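Local coordinates for protein amidohydrolase (Brucella melitensis biovar Abortus, PDB 4F0L) that is an amidohydrolase-family metalloenzyme, with an iron ion bound at its metal site in this crystal, and probably acts as a deaminase, at residues 341-344 and 345-349; 411-414 and 415-419. One frame throughout, in Å; residues are numbered along the deposited sequence.

Contact 1: residues 341-344 and 345-349; sequences RQLE and YSQRL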
loop_
_atom_site.group_PDB
_atom_site.type_symbol
_atom_site.label_atom_id
_atom_site.label_comp_id
_atom_site.label_asym_id
_atom_site.label_seq_id
_atom_site.Cartn_x
_atom_site.Cartn_y
_atom_site.Cartn_z
ATOM N N ARG B 341 -2.422 -7.083 0.247
ATOM C CA ARG B 341 -1.047 -6.860 -0.172
ATOM C C ARG B 341 -0.142 -6.770 1.052
ATOM O O ARG B 341 0.932 -7.397 1.094
ATOM C CB ARG B 341 -0.982 -5.588 -1.009
ATOM C CG ARG B 341 0.321 -5.286 -1.620
ATOM C CD ARG B 341 0.175 -4.243 -2.739
ATOM N NE ARG B 341 -0.233 -2.948 -2.229
ATOM C CZ ARG B 341 -1.409 -2.350 -2.447
ATOM N NH1 ARG B 341 -1.640 -1.164 -1.903
ATOM N NH2 ARG B 341 -2.364 -2.882 -3.192
ATOM N N GLN B 342 -0.540 -5.968 2.036
ATOM C CA GLN B 342 0.264 -5.824 3.264
ATOM C C GLN B 342 0.445 -7.162 4.004
ATOM O O GLN B 342 1.547 -7.480 4.464
ATOM C CB GLN B 342 -0.319 -4.751 4.174
ATOM C CG GLN B 342 0.368 -4.584 5.539
ATOM C CD GLN B 342 1.821 -4.196 5.429
ATOM O OE1 GLN B 342 2.184 -3.445 4.534
ATOM N NE2 GLN B 342 2.678 -4.746 6.309
ATOM N N LEU B 343 -0.620 -7.964 4.082
ATOM C CA LEU B 343 -0.497 -9.289 4.663
ATOM C C LEU B 343 0.592 -10.117 3.948
ATOM O O LEU B 343 1.550 -10.578 4.588
ATOM C CB LEU B 343 -1.838 -10.008 4.636
ATOM C CG LEU B 343 -1.874 -11.445 5.133
ATOM C CD1 LEU B 343 -1.346 -11.574 6.563
ATOM C CD2 LEU B 343 -3.303 -11.996 4.956
ATOM N N GLU B 344 0.487 -10.247 2.629
ATOM C CA GLU B 344 1.450 -11.017 1.879
ATOM C C GLU B 344 2.845 -10.447 2.018
ATOM O O GLU B 344 3.799 -11.203 2.251
ATOM C CB GLU B 344 1.019 -11.098 0.404
ATOM C CG GLU B 344 2.014 -11.734 -0.588
ATOM C CD GLU B 344 2.341 -13.194 -0.342
ATOM O OE1 GLU B 344 1.631 -13.911 0.433
ATOM O OE2 GLU B 344 3.348 -13.645 -0.934
ATOM N N TYR B 345 2.978 -9.130 1.856
ATOM C CA TYR B 345 4.293 -8.534 1.821
ATOM C C TYR B 345 4.958 -8.638 3.188
ATOM O O TYR B 345 6.177 -8.767 3.259
ATOM C CB TYR B 345 4.290 -7.076 1.321
ATOM C CG TYR B 345 4.066 -6.884 -0.189
ATOM C CD1 TYR B 345 3.977 -7.962 -1.070
ATOM C CD2 TYR B 345 4.012 -5.620 -0.724
ATOM C CE1 TYR B 345 3.802 -7.775 -2.441
ATOM C CE2 TYR B 345 3.823 -5.418 -2.090
ATOM C CZ TYR B 345 3.761 -6.499 -2.952
ATOM O OH TYR B 345 3.596 -6.272 -4.300
ATOM N N SER B 346 4.182 -8.603 4.273
ATOM C CA SER B 346 4.757 -8.763 5.597
ATOM C C SER B 346 5.400 -10.149 5.625
ATOM O O SER B 346 6.479 -10.332 6.218
ATOM C CB SER B 346 3.722 -8.579 6.716
ATOM O OG SER B 346 2.732 -9.599 6.741
ATOM N N GLN B 347 4.756 -11.110 4.970
ATOM C CA GLN B 347 5.284 -12.466 4.954
ATOM C C GLN B 347 6.535 -12.561 4.083
ATOM O O GLN B 347 7.516 -13.216 4.487
ATOM C CB GLN B 347 4.220 -13.492 4.542
ATOM C CG GLN B 347 2.942 -13.441 5.398
ATOM C CD GLN B 347 3.209 -13.596 6.878
ATOM O OE1 GLN B 347 2.718 -12.808 7.707
ATOM N NE2 GLN B 347 3.977 -14.595 7.223
ATOM N N ARG B 348 6.522 -11.894 2.925
ATOM C CA ARG B 348 7.665 -11.944 2.012
ATOM C C ARG B 348 8.941 -11.403 2.666
ATOM O O ARG B 348 10.031 -11.975 2.494
ATOM C CB ARG B 348 7.383 -11.178 0.708
ATOM C CG ARG B 348 6.287 -11.812 -0.116
ATOM C CD ARG B 348 6.208 -11.360 -1.563
ATOM N NE ARG B 348 5.023 -11.969 -2.158
ATOM C CZ ARG B 348 4.534 -11.699 -3.366
ATOM N NH1 ARG B 348 5.158 -10.849 -4.180
ATOM N NH2 ARG B 348 3.424 -12.324 -3.778
ATOM N N LEU B 349 8.809 -10.303 3.404
ATOM C CA LEU B 349 9.952 -9.706 4.081
ATOM C C LEU B 349 10.429 -10.573 5.243
ATOM O O LEU B 349 11.609 -10.757 5.410
ATOM C CB LEU B 349 9.630 -8.274 4.529
ATOM C CG LEU B 349 9.482 -7.246 3.378
ATOM C CD1 LEU B 349 8.809 -5.940 3.826
ATOM C CD2 LEU B 349 10.839 -6.956 2.740
#
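Glu344 and Arg348 form an i to i+4 salt bridge on helix 336-351. Arg348 NE donates to Glu344 OE2 over 2.7 Å in a nearly straight bond (164°). OE2 lies at the edge of the guanidinium, in its plane, and accepts through its anti lone pair. Arg348 NH2 adds a weak bond to Glu344 OE2 at 3.1 Å. The carboxylate plane is turned 80° from that of the guanidinium. Glu344 bends at chi2 (63°), which folds its end back to the extended Arg348 chain. OE2 also accepts from Val356 N, and OE1 from Leu357 N.

One turn earlier, Arg341 lays its aliphatic part over Tyr345. Arg341 CG sits over one face of the Tyr345 ring, 3.9 Å from its centroid and offset toward the rim, in a CH-pi contact. Arg341 CG is closest to Tyr345 CE2, at 3.5 Å. On another side of the helix, Ser346 OG turns back to Leu343 O at 2.6 Å. Gln347 N reaches Leu343 O at 3.3 Å from the same face of that carbonyl.

Tyr345 OH bonds to Asn306 of the second subunit. With main-chain donors on both its oxygens, Glu344 is probably kept ionised. Arg348 is shared between Glu344 and Glu78 of the second subunit, consistent with Glu344 helping to place it at the interface.

Contact 2: residues 411-414 and 415-419; sequences VLDG and WIFAG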
loop_
_atom_site.group_PDB
_atom_site.type_symbol
_atom_site.label_atom_id
_atom_site.label_comp_id
_atom_site.label_asym_id
_atom_site.label_seq_id
_atom_site.Cartn_x
_atom_site.Cartn_y
_atom_site.Cartn_z
ATOM N N VAL B 411 -6.808 -11.397 -12.962
ATOM C CA VAL B 411 -7.534 -10.181 -12.576
ATOM C C VAL B 411 -7.290 -9.845 -11.087
ATOM O O VAL B 411 -7.059 -8.663 -10.735
ATOM C CB VAL B 411 -9.053 -10.263 -12.847
ATOM C CG1 VAL B 411 -9.745 -9.053 -12.214
ATOM C CG2 VAL B 411 -9.350 -10.380 -14.340
ATOM N N LEU B 412 -7.354 -10.861 -10.218
ATOM C CA LEU B 412 -7.170 -10.641 -8.777
ATOM C C LEU B 412 -5.751 -10.146 -8.496
ATOM O O LEU B 412 -5.556 -9.231 -7.681
ATOM C CB LEU B 412 -7.444 -11.903 -7.970
ATOM C CG LEU B 412 -8.892 -12.394 -7.963
ATOM C CD1 LEU B 412 -9.038 -13.747 -7.239
ATOM C CD2 LEU B 412 -9.832 -11.330 -7.386
ATOM N N ASP B 413 -4.766 -10.767 -9.137
ATOM C CA ASP B 413 -3.376 -10.371 -8.907
ATOM C C ASP B 413 -3.117 -8.948 -9.410
ATOM O O ASP B 413 -2.376 -8.186 -8.785
ATOM C CB ASP B 413 -2.426 -11.399 -9.507
ATOM C CG ASP B 413 -2.438 -12.716 -8.742
ATOM O OD1 ASP B 413 -2.693 -12.709 -7.537
ATOM O OD2 ASP B 413 -2.163 -13.755 -9.332
ATOM N N GLY B 414 -3.798 -8.551 -10.476
ATOM C CA GLY B 414 -3.641 -7.206 -11.036
ATOM C C GLY B 414 -4.243 -6.176 -10.129
ATOM O O GLY B 414 -3.681 -5.104 -9.870
ATOM N N TRP B 415 -5.375 -6.533 -9.578
ATOM C CA TRP B 415 -6.081 -5.711 -8.637
ATOM C C TRP B 415 -5.293 -5.521 -7.391
ATOM O O TRP B 415 -5.112 -4.400 -6.930
ATOM C CB TRP B 415 -7.397 -6.395 -8.286
ATOM C CG TRP B 415 -8.291 -5.674 -7.326
ATOM C CD1 TRP B 415 -8.359 -4.302 -7.067
ATOM C CD2 TRP B 415 -9.321 -6.270 -6.501
ATOM N NE1 TRP B 415 -9.326 -4.035 -6.145
ATOM C CE2 TRP B 415 -9.955 -5.175 -5.783
ATOM C CE3 TRP B 415 -9.760 -7.572 -6.268
ATOM C CZ2 TRP B 415 -10.993 -5.393 -4.883
ATOM C CZ3 TRP B 415 -10.794 -7.779 -5.357
ATOM C CH2 TRP B 415 -11.397 -6.713 -4.691
ATOM N N ILE B 416 -4.838 -6.617 -6.802
ATOM C CA ILE B 416 -4.275 -6.566 -5.453
ATOM C C ILE B 416 -2.819 -6.110 -5.438
ATOM O O ILE B 416 -2.418 -5.404 -4.530
ATOM C CB ILE B 416 -4.385 -7.940 -4.770
ATOM C CG1 ILE B 416 -5.852 -8.239 -4.465
ATOM C CG2 ILE B 416 -3.528 -7.995 -3.495
ATOM C CD1 ILE B 416 -6.142 -9.711 -4.195
ATOM N N PHE B 417 -2.025 -6.500 -6.433
ATOM C CA PHE B 417 -0.587 -6.231 -6.413
ATOM C C PHE B 417 -0.098 -5.147 -7.334
ATOM O O PHE B 417 0.923 -4.558 -7.085
ATOM C CB PHE B 417 0.197 -7.525 -6.665
ATOM C CG PHE B 417 0.015 -8.545 -5.577
ATOM C CD1 PHE B 417 0.637 -8.386 -4.348
ATOM C CD2 PHE B 417 -0.837 -9.629 -5.753
ATOM C CE1 PHE B 417 0.466 -9.313 -3.333
ATOM C CE2 PHE B 417 -1.028 -10.550 -4.726
ATOM C CZ PHE B 417 -0.376 -10.401 -3.517
ATOM N N ALA B 418 -0.800 -4.918 -8.435
ATOM C CA ALA B 418 -0.289 -4.043 -9.489
ATOM C C ALA B 418 -1.134 -2.807 -9.695
ATOM O O ALA B 418 -0.777 -2.000 -10.521
ATOM C CB ALA B 418 -0.142 -4.800 -10.802
ATOM N N GLY B 419 -2.251 -2.669 -8.980
ATOM C CA GLY B 419 -3.103 -1.477 -9.127
ATOM C C GLY B 419 -3.763 -1.389 -10.502
ATOM O O GLY B 419 -4.135 -0.300 -10.959
#
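The last turns of helix 408-417 form this contact. The helix belongs to the connection between strands 395-399 and 422-428, which are antiparallel neighbours in one sheet of the amidohydrolase. Most of the link is made by main-chain i to i+4 bonds. Val411 O accepts from Trp415 N, Leu412 O from Ile416 N and Asp413 O from Phe417 N, all within 2.8 to 3.0 Å.

Leu412 and Trp415 meet through their side chains. The methyl CD2 of Leu412 comes to the edge of the indole, in its plane, and touches Trp415 CE3 at 3.9 Å. The Trp415 side chain also touches Leu398 of strand 395-399 and Ile336 of helix 336-351.

Asp413 and Phe417 lie side by side and point the same way. The nearest atoms are Asp413 OD1 and Phe417 CE2, 3.9 Å apart, and the carboxylate is tilted 53° from the ring plane. Asp413 OD2 is bonded to Ser363 OG, and OD1 to Gly365 N, at the start of helix 364-379. The positive end of that helix would probably favour a charged carboxylate. Phe417 is covered on one face by the methyl CG2 of its neighbour Ile416, which stands over the ring centre.

The regular pattern changes at the end of the turn. Gly419 is the first residue to leave helical angles, and it takes a positive phi that suits glycine. A backbone hydrogen bond joins Gly414 to Arg420. Ala418 N still donates to Gly414 O, at a longer 3.2 Å, but from above the carbonyl plane, 47° out of it.

How the contacts relate
Contacts 1 and 2 lie on two different helices of the same chain, with centres about 14 Å apart. Both are mostly buried, and both reach the second subunit. They touch directly: Arg341 NH2 probably donates to Ile416 O over 2.9 Å, near the end of helix 408-417. The ring of Phe417 packs against Arg341, Glu344 and Tyr345. Contact 1 is the more polar, with charged groups that continue across the dimer interface. Contact 2 is mainly backbone bonds and apolar groups. Glu344 of contact 1 packs on helix 364-379. Contact 2 lies away from the iron site, whereas the side chain of Gln342 in contact 1 is about 11 Å from that of the iron ligand Asp329.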